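Local coordinates for periplasmic binding protein component of an ABC type zinc uptake transporter (Synechocystis sp., PDB 1PQ4) that probably captures zinc in the periplasm and delivers it to an ABC-type uptake transporter, binding the ion between its two lobes, at residues A2-Q12 with A52-E63; L79-T87 with R143-L152. All blocks are in the same frame, centred on the assembly; numbering follows the deposited sequence.

Both contacts belong to the four-stranded parallel sheet of one lobe, whose strands run in the order 24-28, 3-7, 54-57, 78-81. Contact 1 joins the two inner strands edge to edge and is largely buried; contact 2 lays helix 138-155 against one of the two outermost strands, 78-81, and is only partly buried, with Q84 and R143 at the surface. The first combines direct hydrogen bonds with apolar packing, the second relies mainly on packing and two bridging waters. They meet where Y55 O accepts from I80 N (2.8 Å) and where I5 CD1 packs on L152 CD2 at 3.5 Å.

Contact 1 (A2-Q12 with A52-E63); sequences AMDITVSIPPQ and AEAYVLIGLGFE
With its CG anti to the backbone N (chi1 -176°), Y55 lays its ring along the neighbouring strand towards S8, while S8 turns OG anti to its own carbonyl carbon (chi1 -70°) and meets the phenol. Y55 OH donates to S8 OG at 2.7 Å, near the plane of the ring, and S8 OG in turn donates to E63 OE2 at 2.6 Å. This relay uses the anti lone pair of OE2; the syn lone pair takes I58 N. With G59 N bonded to E63 OE1 as well, three donors grip the carboxylate and fix its rotation, and they would be expected to favour its charged form.

Upstream, strands 3-7 and 54-57 pair in parallel, I5 facing A54, T6 facing Y55 and V7 facing V56. T6 N donates to A54 O, and V56 N meets T6 O at 2.8 Å, nearly in line with the carbonyl. The same T6 O stands 3.7 Å above one face of the Y55 ring, offset toward its rim, and T6 CG2 touches CE1 of that ring. On the other face of the sheet, V56 puts CG2 against I5 CG2 (3.9 Å) and CB against V7 CG1. At the N-terminal end, D4 N donates to E53 OE1 (3.0 Å) from above the carboxylate plane, and E53 N answers to D4 O.

Beyond the strands, I9 CG2 approaches the edge of the F62 ring, meeting CE2 at 3.8 Å. F62 also packs edge-to-face with W135 and lies about 6 Å, side chain to metal, from the zinc held by H37, H133 and H197. The arrangement is that of central parallel strands in an alpha/beta lobe, their C-terminal ends leading into loops beside the metal cleft.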
loop_
_atom_site.group_PDB
_atom_site.type_symbol
_atom_site.label_atom_id
_atom_site.label_comp_id
_atom_site.label_asym_id
_atom_site.label_seq_id
_atom_site.Cartn_x
_atom_site.Cartn_y
_atom_site.Cartn_z
ATOM N N ALA A 2 23.358 -13.927 2.185
ATOM C CA ALA A 2 21.950 -13.530 2.085
ATOM C C ALA A 2 21.335 -13.719 0.686
ATOM O O ALA A 2 22.014 -13.608 -0.328
ATOM C CB ALA A 2 21.774 -12.077 2.512
ATOM N N MET A 3 20.026 -13.964 0.645
ATOM C CA MET A 3 19.335 -14.110 -0.615
ATOM C C MET A 3 18.976 -12.701 -1.147
ATOM O O MET A 3 18.443 -11.880 -0.415
ATOM C CB MET A 3 18.058 -14.882 -0.357
ATOM C CG MET A 3 17.194 -15.301 -1.492
ATOM S SD MET A 3 16.418 -16.916 -0.957
ATOM C CE MET A 3 17.880 -17.869 -0.868
ATOM N N ASP A 4 19.276 -12.436 -2.412
ATOM C CA ASP A 4 18.908 -11.163 -3.048
ATOM C C ASP A 4 17.477 -11.273 -3.520
ATOM O O ASP A 4 17.150 -12.135 -4.336
ATOM C CB ASP A 4 19.786 -10.886 -4.255
ATOM C CG ASP A 4 21.141 -10.364 -3.850
ATOM O OD1 ASP A 4 21.158 -9.340 -3.154
ATOM O OD2 ASP A 4 22.162 -10.972 -4.200
ATOM N N ILE A 5 16.646 -10.357 -3.035
ATOM C CA ILE A 5 15.221 -10.347 -3.346
ATOM C C ILE A 5 14.841 -8.946 -3.727
ATOM O O ILE A 5 15.276 -7.978 -3.097
ATOM C CB ILE A 5 14.386 -10.762 -2.080
ATOM C CG1 ILE A 5 14.803 -12.176 -1.662
ATOM C CG2 ILE A 5 12.848 -10.716 -2.355
ATOM C CD1 ILE A 5 14.208 -12.678 -0.348
ATOM N N THR A 6 14.031 -8.836 -4.761
ATOM C CA THR A 6 13.560 -7.552 -5.202
ATOM C C THR A 6 12.079 -7.509 -4.954
ATOM O O THR A 6 11.321 -8.514 -5.143
ATOM C CB THR A 6 13.875 -7.338 -6.716
ATOM O OG1 THR A 6 15.297 -7.285 -6.902
ATOM C CG2 THR A 6 13.305 -6.018 -7.187
ATOM N N VAL A 7 11.618 -6.352 -4.496
ATOM C CA VAL A 7 10.188 -6.204 -4.298
ATOM C C VAL A 7 9.725 -4.990 -5.110
ATOM O O VAL A 7 10.545 -4.171 -5.526
ATOM C CB VAL A 7 9.821 -5.988 -2.815
ATOM C CG1 VAL A 7 10.360 -7.175 -1.976
ATOM C CG2 VAL A 7 10.416 -4.651 -2.335
ATOM N N SER A 8 8.425 -4.882 -5.316
ATOM C CA SER A 8 7.890 -3.773 -6.099
ATOM C C SER A 8 7.890 -2.420 -5.402
ATOM O O SER A 8 8.363 -1.447 -5.961
ATOM C CB SER A 8 6.461 -4.086 -6.543
ATOM O OG SER A 8 6.452 -5.119 -7.519
ATOM N N ILE A 9 7.428 -2.370 -4.152
ATOM C CA ILE A 9 7.300 -1.049 -3.500
ATOM C C ILE A 9 7.904 -1.032 -2.123
ATOM O O ILE A 9 8.064 -2.082 -1.494
ATOM C CB ILE A 9 5.811 -0.617 -3.468
ATOM C CG1 ILE A 9 4.952 -1.747 -2.867
ATOM C CG2 ILE A 9 5.323 -0.328 -4.873
ATOM C CD1 ILE A 9 3.566 -1.313 -2.396
ATOM N N PRO A 10 8.261 0.176 -1.623
ATOM C CA PRO A 10 8.884 0.311 -0.304
ATOM C C PRO A 10 8.241 -0.437 0.864
ATOM O O PRO A 10 8.960 -1.070 1.635
ATOM C CB PRO A 10 8.943 1.876 -0.067
ATOM C CG PRO A 10 9.021 2.403 -1.560
ATOM C CD PRO A 10 8.050 1.480 -2.281
ATOM N N PRO A 11 6.903 -0.382 1.007
ATOM C CA PRO A 11 6.300 -1.107 2.145
ATOM C C PRO A 11 6.687 -2.601 2.154
ATOM O O PRO A 11 6.794 -3.224 3.205
ATOM C CB PRO A 11 4.805 -0.942 1.907
ATOM C CG PRO A 11 4.700 0.305 1.122
ATOM C CD PRO A 11 5.874 0.339 0.235
ATOM N N GLN A 12 6.873 -3.176 0.968
ATOM C CA GLN A 12 7.229 -4.593 0.913
ATOM C C GLN A 12 8.604 -4.833 1.473
ATOM O O GLN A 12 8.919 -5.935 1.901
ATOM C CB GLN A 12 7.169 -5.100 -0.524
ATOM C CG GLN A 12 5.772 -5.248 -1.018
ATOM C CD GLN A 12 5.790 -5.715 -2.460
ATOM O OE1 GLN A 12 6.307 -4.995 -3.327
ATOM N NE2 GLN A 12 5.246 -6.922 -2.719
ATOM N N ALA A 52 18.959 -11.104 -8.762
ATOM C CA ALA A 52 17.837 -11.535 -7.916
ATOM C C ALA A 52 17.485 -13.008 -7.907
ATOM O O ALA A 52 17.357 -13.642 -8.946
ATOM C CB ALA A 52 16.602 -10.763 -8.284
ATOM N N GLU A 53 17.305 -13.532 -6.709
ATOM C CA GLU A 53 16.871 -14.913 -6.543
ATOM C C GLU A 53 15.352 -15.003 -6.573
ATOM O O GLU A 53 14.760 -16.019 -6.994
ATOM C CB GLU A 53 17.468 -15.439 -5.250
ATOM C CG GLU A 53 18.970 -15.639 -5.469
ATOM C CD GLU A 53 19.735 -15.806 -4.209
ATOM O OE1 GLU A 53 20.398 -14.827 -3.790
ATOM O OE2 GLU A 53 19.663 -16.922 -3.640
ATOM N N ALA A 54 14.700 -13.937 -6.124
ATOM C CA ALA A 54 13.247 -13.910 -6.155
ATOM C C ALA A 54 12.733 -12.483 -6.290
ATOM O O ALA A 54 13.442 -11.499 -6.045
ATOM C CB ALA A 54 12.676 -14.558 -4.913
ATOM N N TYR A 55 11.491 -12.385 -6.676
ATOM C CA TYR A 55 10.857 -11.090 -6.843
ATOM C C TYR A 55 9.512 -11.230 -6.152
ATOM O O TYR A 55 8.753 -12.185 -6.412
ATOM C CB TYR A 55 10.674 -10.770 -8.332
ATOM C CG TYR A 55 10.114 -9.398 -8.547
ATOM C CD1 TYR A 55 10.918 -8.351 -9.055
ATOM C CD2 TYR A 55 8.799 -9.109 -8.189
ATOM C CE1 TYR A 55 10.416 -7.068 -9.204
ATOM C CE2 TYR A 55 8.290 -7.824 -8.323
ATOM C CZ TYR A 55 9.111 -6.807 -8.841
ATOM O OH TYR A 55 8.577 -5.564 -9.041
ATOM N N VAL A 56 9.211 -10.306 -5.244
ATOM C CA VAL A 56 7.928 -10.398 -4.547
ATOM C C VAL A 56 6.882 -9.444 -5.120
ATOM O O VAL A 56 7.014 -8.225 -5.031
ATOM C CB VAL A 56 8.107 -10.154 -3.032
ATOM C CG1 VAL A 56 6.698 -10.157 -2.313
ATOM C CG2 VAL A 56 8.962 -11.284 -2.463
ATOM N N LEU A 57 5.857 -10.028 -5.740
ATOM C CA LEU A 57 4.780 -9.287 -6.353
ATOM C C LEU A 57 3.694 -8.889 -5.371
ATOM O O LEU A 57 3.339 -9.658 -4.452
ATOM C CB LEU A 57 4.078 -10.161 -7.394
ATOM C CG LEU A 57 4.948 -10.757 -8.510
ATOM C CD1 LEU A 57 4.229 -11.981 -9.135
ATOM C CD2 LEU A 57 5.238 -9.681 -9.527
ATOM N N ILE A 58 3.143 -7.704 -5.578
ATOM C CA ILE A 58 1.975 -7.332 -4.791
ATOM C C ILE A 58 0.863 -8.245 -5.382
ATOM O O ILE A 58 -0.005 -8.765 -4.675
ATOM C CB ILE A 58 1.608 -5.852 -5.048
ATOM C CG1 ILE A 58 2.583 -4.926 -4.277
ATOM C CG2 ILE A 58 0.151 -5.602 -4.705
ATOM C CD1 ILE A 58 3.932 -4.824 -4.882
ATOM N N GLY A 59 0.888 -8.430 -6.703
ATOM C CA GLY A 59 -0.128 -9.270 -7.327
ATOM C C GLY A 59 -1.355 -8.475 -7.738
ATOM O O GLY A 59 -1.324 -7.246 -7.790
ATOM N N LEU A 60 -2.439 -9.183 -8.005
ATOM C CA LEU A 60 -3.702 -8.582 -8.423
ATOM C C LEU A 60 -3.549 -7.651 -9.594
ATOM O O LEU A 60 -4.272 -6.670 -9.717
ATOM C CB LEU A 60 -4.386 -7.852 -7.231
ATOM C CG LEU A 60 -4.786 -8.806 -6.095
ATOM C CD1 LEU A 60 -5.299 -8.033 -4.875
ATOM C CD2 LEU A 60 -5.903 -9.776 -6.613
ATOM N N GLY A 61 -2.608 -7.949 -10.471
ATOM C CA GLY A 61 -2.412 -7.077 -11.615
ATOM C C GLY A 61 -1.560 -5.852 -11.372
ATOM O O GLY A 61 -1.255 -5.105 -12.299
ATOM N N PHE A 62 -1.161 -5.620 -10.134
ATOM C CA PHE A 62 -0.338 -4.418 -9.857
ATOM C C PHE A 62 0.885 -4.276 -10.782
ATOM O O PHE A 62 1.210 -3.183 -11.236
ATOM C CB PHE A 62 0.150 -4.467 -8.415
ATOM C CG PHE A 62 0.823 -3.209 -7.974
ATOM C CD1 PHE A 62 0.080 -2.049 -7.798
ATOM C CD2 PHE A 62 2.156 -3.203 -7.644
ATOM C CE1 PHE A 62 0.663 -0.885 -7.264
ATOM C CE2 PHE A 62 2.760 -2.039 -7.113
ATOM C CZ PHE A 62 2.004 -0.888 -6.916
ATOM N N GLU A 63 1.567 -5.384 -11.030
ATOM C CA GLU A 63 2.782 -5.423 -11.844
ATOM C C GLU A 63 2.565 -5.783 -13.326
ATOM O O GLU A 63 3.537 -5.897 -14.082
ATOM C CB GLU A 63 3.751 -6.449 -11.262
ATOM C CG GLU A 63 4.411 -6.074 -9.904
ATOM C CD GLU A 63 3.647 -6.553 -8.689
ATOM O OE1 GLU A 63 2.611 -7.235 -8.850
ATOM O OE2 GLU A 63 4.096 -6.263 -7.548
#

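Contact 2 (L79-T87 with R143-L152)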
loop_
_atom_site.group_PDB
_atom_site.type_symbol
_atom_site.label_atom_id
_atom_site.label_comp_id
_atom_site.label_asym_id
_atom_site.label_seq_id
_atom_site.Cartn_x
_atom_site.Cartn_y
_atom_site.Cartn_z
ATOM N N LEU A 79 9.048 -15.894 -8.986
ATOM C CA LEU A 79 8.054 -14.836 -8.816
ATOM C C LEU A 79 7.143 -15.261 -7.668
ATOM O O LEU A 79 6.434 -16.278 -7.762
ATOM C CB LEU A 79 7.212 -14.692 -10.062
ATOM C CG LEU A 79 8.016 -14.246 -11.303
ATOM C CD1 LEU A 79 7.069 -14.074 -12.470
ATOM C CD2 LEU A 79 8.721 -12.940 -11.049
ATOM N N ILE A 80 7.159 -14.511 -6.578
ATOM C CA ILE A 80 6.295 -14.837 -5.440
ATOM C C ILE A 80 5.057 -13.962 -5.499
ATOM O O ILE A 80 5.145 -12.751 -5.370
ATOM C CB ILE A 80 7.024 -14.611 -4.121
ATOM C CG1 ILE A 80 8.167 -15.635 -3.981
ATOM C CG2 ILE A 80 6.060 -14.754 -2.969
ATOM C CD1 ILE A 80 9.210 -15.297 -2.920
ATOM N N ASP A 81 3.891 -14.583 -5.673
ATOM C CA ASP A 81 2.645 -13.838 -5.757
ATOM C C ASP A 81 2.093 -13.656 -4.345
ATOM O O ASP A 81 1.465 -14.563 -3.781
ATOM C CB ASP A 81 1.667 -14.605 -6.623
ATOM C CG ASP A 81 0.310 -13.936 -6.703
ATOM O OD1 ASP A 81 0.114 -12.836 -6.128
ATOM O OD2 ASP A 81 -0.569 -14.540 -7.345
ATOM N N SER A 82 2.309 -12.481 -3.756
ATOM C CA SER A 82 1.879 -12.331 -2.366
ATOM C C SER A 82 0.398 -12.192 -2.144
ATOM O O SER A 82 -0.059 -12.286 -1.007
ATOM C CB SER A 82 2.650 -11.192 -1.672
ATOM O OG SER A 82 2.124 -9.963 -2.048
ATOM N N ALA A 83 -0.374 -12.018 -3.217
ATOM C CA ALA A 83 -1.808 -11.885 -3.077
ATOM C C ALA A 83 -2.538 -13.247 -3.093
ATOM O O ALA A 83 -3.778 -13.279 -3.038
ATOM C CB ALA A 83 -2.371 -11.013 -4.189
ATOM N N GLN A 84 -1.800 -14.351 -3.133
ATOM C CA GLN A 84 -2.506 -15.650 -3.194
ATOM C C GLN A 84 -3.552 -15.867 -2.112
ATOM O O GLN A 84 -3.311 -15.647 -0.918
ATOM C CB GLN A 84 -1.528 -16.844 -3.227
ATOM C CG GLN A 84 -0.601 -17.044 -2.071
ATOM C CD GLN A 84 0.177 -18.389 -2.144
ATOM O OE1 GLN A 84 0.673 -18.788 -3.216
ATOM N NE2 GLN A 84 0.293 -19.079 -0.989
ATOM N N GLY A 85 -4.752 -16.245 -2.557
ATOM C CA GLY A 85 -5.812 -16.571 -1.630
ATOM C C GLY A 85 -6.628 -15.394 -1.176
ATOM O O GLY A 85 -7.628 -15.567 -0.505
ATOM N N ILE A 86 -6.253 -14.177 -1.573
ATOM C CA ILE A 86 -6.989 -13.008 -1.108
ATOM C C ILE A 86 -8.135 -12.604 -2.026
ATOM O O ILE A 86 -7.947 -12.472 -3.241
ATOM C CB ILE A 86 -5.990 -11.785 -0.959
ATOM C CG1 ILE A 86 -5.022 -12.068 0.199
ATOM C CG2 ILE A 86 -6.758 -10.487 -0.808
ATOM C CD1 ILE A 86 -3.864 -12.956 -0.167
ATOM N N THR A 87 -9.319 -12.367 -1.454
ATOM C CA THR A 87 -10.464 -11.952 -2.269
ATOM C C THR A 87 -10.362 -10.416 -2.383
ATOM O O THR A 87 -10.449 -9.711 -1.374
ATOM C CB THR A 87 -11.815 -12.316 -1.595
ATOM O OG1 THR A 87 -11.909 -13.750 -1.417
ATOM C CG2 THR A 87 -12.947 -11.830 -2.450
ATOM N N ARG A 143 -1.863 -12.359 5.604
ATOM C CA ARG A 143 -1.883 -13.357 4.510
ATOM C C ARG A 143 -0.691 -13.179 3.612
ATOM O O ARG A 143 -0.076 -14.175 3.220
ATOM C CB ARG A 143 -3.153 -13.217 3.660
ATOM C CG ARG A 143 -4.423 -13.075 4.464
ATOM C CD ARG A 143 -4.636 -14.284 5.318
ATOM N NE ARG A 143 -5.962 -14.330 5.926
ATOM C CZ ARG A 143 -6.586 -15.468 6.228
ATOM N NH1 ARG A 143 -5.999 -16.637 5.966
ATOM N NH2 ARG A 143 -7.784 -15.444 6.803
ATOM N N GLN A 144 -0.341 -11.915 3.260
ATOM C CA GLN A 144 0.830 -11.729 2.387
ATOM C C GLN A 144 2.080 -12.250 3.053
ATOM O O GLN A 144 2.908 -12.910 2.421
ATOM C CB GLN A 144 1.008 -10.244 2.040
ATOM C CG GLN A 144 -0.121 -9.685 1.150
ATOM C CD GLN A 144 -0.280 -8.170 1.318
ATOM O OE1 GLN A 144 0.614 -7.408 0.970
ATOM N NE2 GLN A 144 -1.422 -7.748 1.865
ATOM N N ALA A 145 2.222 -11.947 4.341
ATOM C CA ALA A 145 3.392 -12.380 5.068
ATOM C C ALA A 145 3.523 -13.907 5.108
ATOM O O ALA A 145 4.634 -14.433 4.998
ATOM C CB ALA A 145 3.354 -11.834 6.551
ATOM N N THR A 146 2.402 -14.578 5.357
ATOM C CA THR A 146 2.416 -16.055 5.416
ATOM C C THR A 146 2.887 -16.649 4.071
ATOM O O THR A 146 3.749 -17.502 4.030
ATOM C CB THR A 146 1.034 -16.549 5.794
ATOM O OG1 THR A 146 0.725 -16.011 7.076
ATOM C CG2 THR A 146 0.971 -18.095 5.848
ATOM N N THR A 147 2.358 -16.122 2.972
ATOM C CA THR A 147 2.700 -16.583 1.630
ATOM C C THR A 147 4.165 -16.325 1.404
ATOM O O THR A 147 4.901 -17.191 0.934
ATOM C CB THR A 147 1.837 -15.840 0.570
ATOM O OG1 THR A 147 0.453 -16.172 0.767
ATOM C CG2 THR A 147 2.269 -16.216 -0.876
ATOM N N ILE A 148 4.629 -15.124 1.746
ATOM C CA ILE A 148 6.041 -14.851 1.523
ATOM C C ILE A 148 6.984 -15.772 2.311
ATOM O O ILE A 148 7.975 -16.301 1.761
ATOM C CB ILE A 148 6.342 -13.352 1.840
ATOM C CG1 ILE A 148 5.528 -12.445 0.878
ATOM C CG2 ILE A 148 7.839 -13.102 1.741
ATOM C CD1 ILE A 148 5.508 -10.967 1.254
ATOM N N ALA A 149 6.703 -15.958 3.603
ATOM C CA ALA A 149 7.576 -16.786 4.437
ATOM C C ALA A 149 7.594 -18.223 3.892
ATOM O O ALA A 149 8.642 -18.842 3.798
ATOM C CB ALA A 149 7.076 -16.785 5.902
ATOM N N LYS A 150 6.413 -18.733 3.548
ATOM C CA LYS A 150 6.299 -20.102 3.006
ATOM C C LYS A 150 7.153 -20.195 1.737
ATOM O O LYS A 150 7.909 -21.153 1.562
ATOM C CB LYS A 150 4.816 -20.420 2.695
ATOM C CG LYS A 150 4.599 -21.686 1.846
ATOM C CD LYS A 150 3.191 -21.759 1.237
ATOM C CE LYS A 150 3.111 -22.840 0.139
ATOM N NZ LYS A 150 4.153 -22.688 -0.952
ATOM N N GLU A 151 7.073 -19.200 0.842
ATOM C CA GLU A 151 7.893 -19.281 -0.358
ATOM C C GLU A 151 9.360 -19.130 -0.099
ATOM O O GLU A 151 10.171 -19.796 -0.764
ATOM C CB GLU A 151 7.439 -18.273 -1.401
ATOM C CG GLU A 151 6.029 -18.544 -1.809
ATOM C CD GLU A 151 5.914 -19.555 -2.948
ATOM O OE1 GLU A 151 6.655 -20.558 -2.964
ATOM O OE2 GLU A 151 5.059 -19.334 -3.824
ATOM N N LEU A 152 9.741 -18.271 0.853
ATOM C CA LEU A 152 11.174 -18.097 1.163
ATOM C C LEU A 152 11.764 -19.375 1.793
ATOM O O LEU A 152 12.967 -19.700 1.607
ATOM C CB LEU A 152 11.407 -16.913 2.136
ATOM C CG LEU A 152 11.232 -15.505 1.515
ATOM C CD1 LEU A 152 11.573 -14.407 2.540
ATOM C CD2 LEU A 152 12.126 -15.439 0.276
HETATM O O HOH W 1 3.853 -17.466 -5.741
HETATM O O HOH W 2 3.234 -7.993 -0.340
#
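Helix 138-155 covers one face of the parallel sheet in the alpha/beta lobe, and here it packs against edge strand 78-81 and the turns that follow, segment 143-152 running roughly antiparallel to strand 79-81, at 150° between their directions. I80 points toward the helix and slides past E151, its CG1 and CD1 both lying against E151 CB (3.8 Å for CG1), while CG2 lies over E151 CG. Next along, S82 CB rests on I148 CG1, and S82 O lies 3.4 Å from Q144 CG. The Q84 side chain takes CG between its backbone N and carbonyl carbon (chi1 61°), then extends over T147 from the opposite direction; its CG comes to 3.2 Å from T147 OG1. T147 OG1 donates back to R143 O, which also accepts T147 N from the other face of its plane.

Two waters bridge polar groups across the contact. One molecule accepts from D81 N (2.9 Å) and donates to E151 OE2; a second donates to S82 OG (2.8 Å) and Q144 OE1. S82 OG also bonds L57 O, and Q144 NE2 reaches I134 O. D81 OD1 accepts from A83 N, an Asx turn that shapes the start of the loop. The direct interface is thus mostly aliphatic carbon, meeting itself or a backbone or hydroxyl oxygen, with water joining polar groups across it.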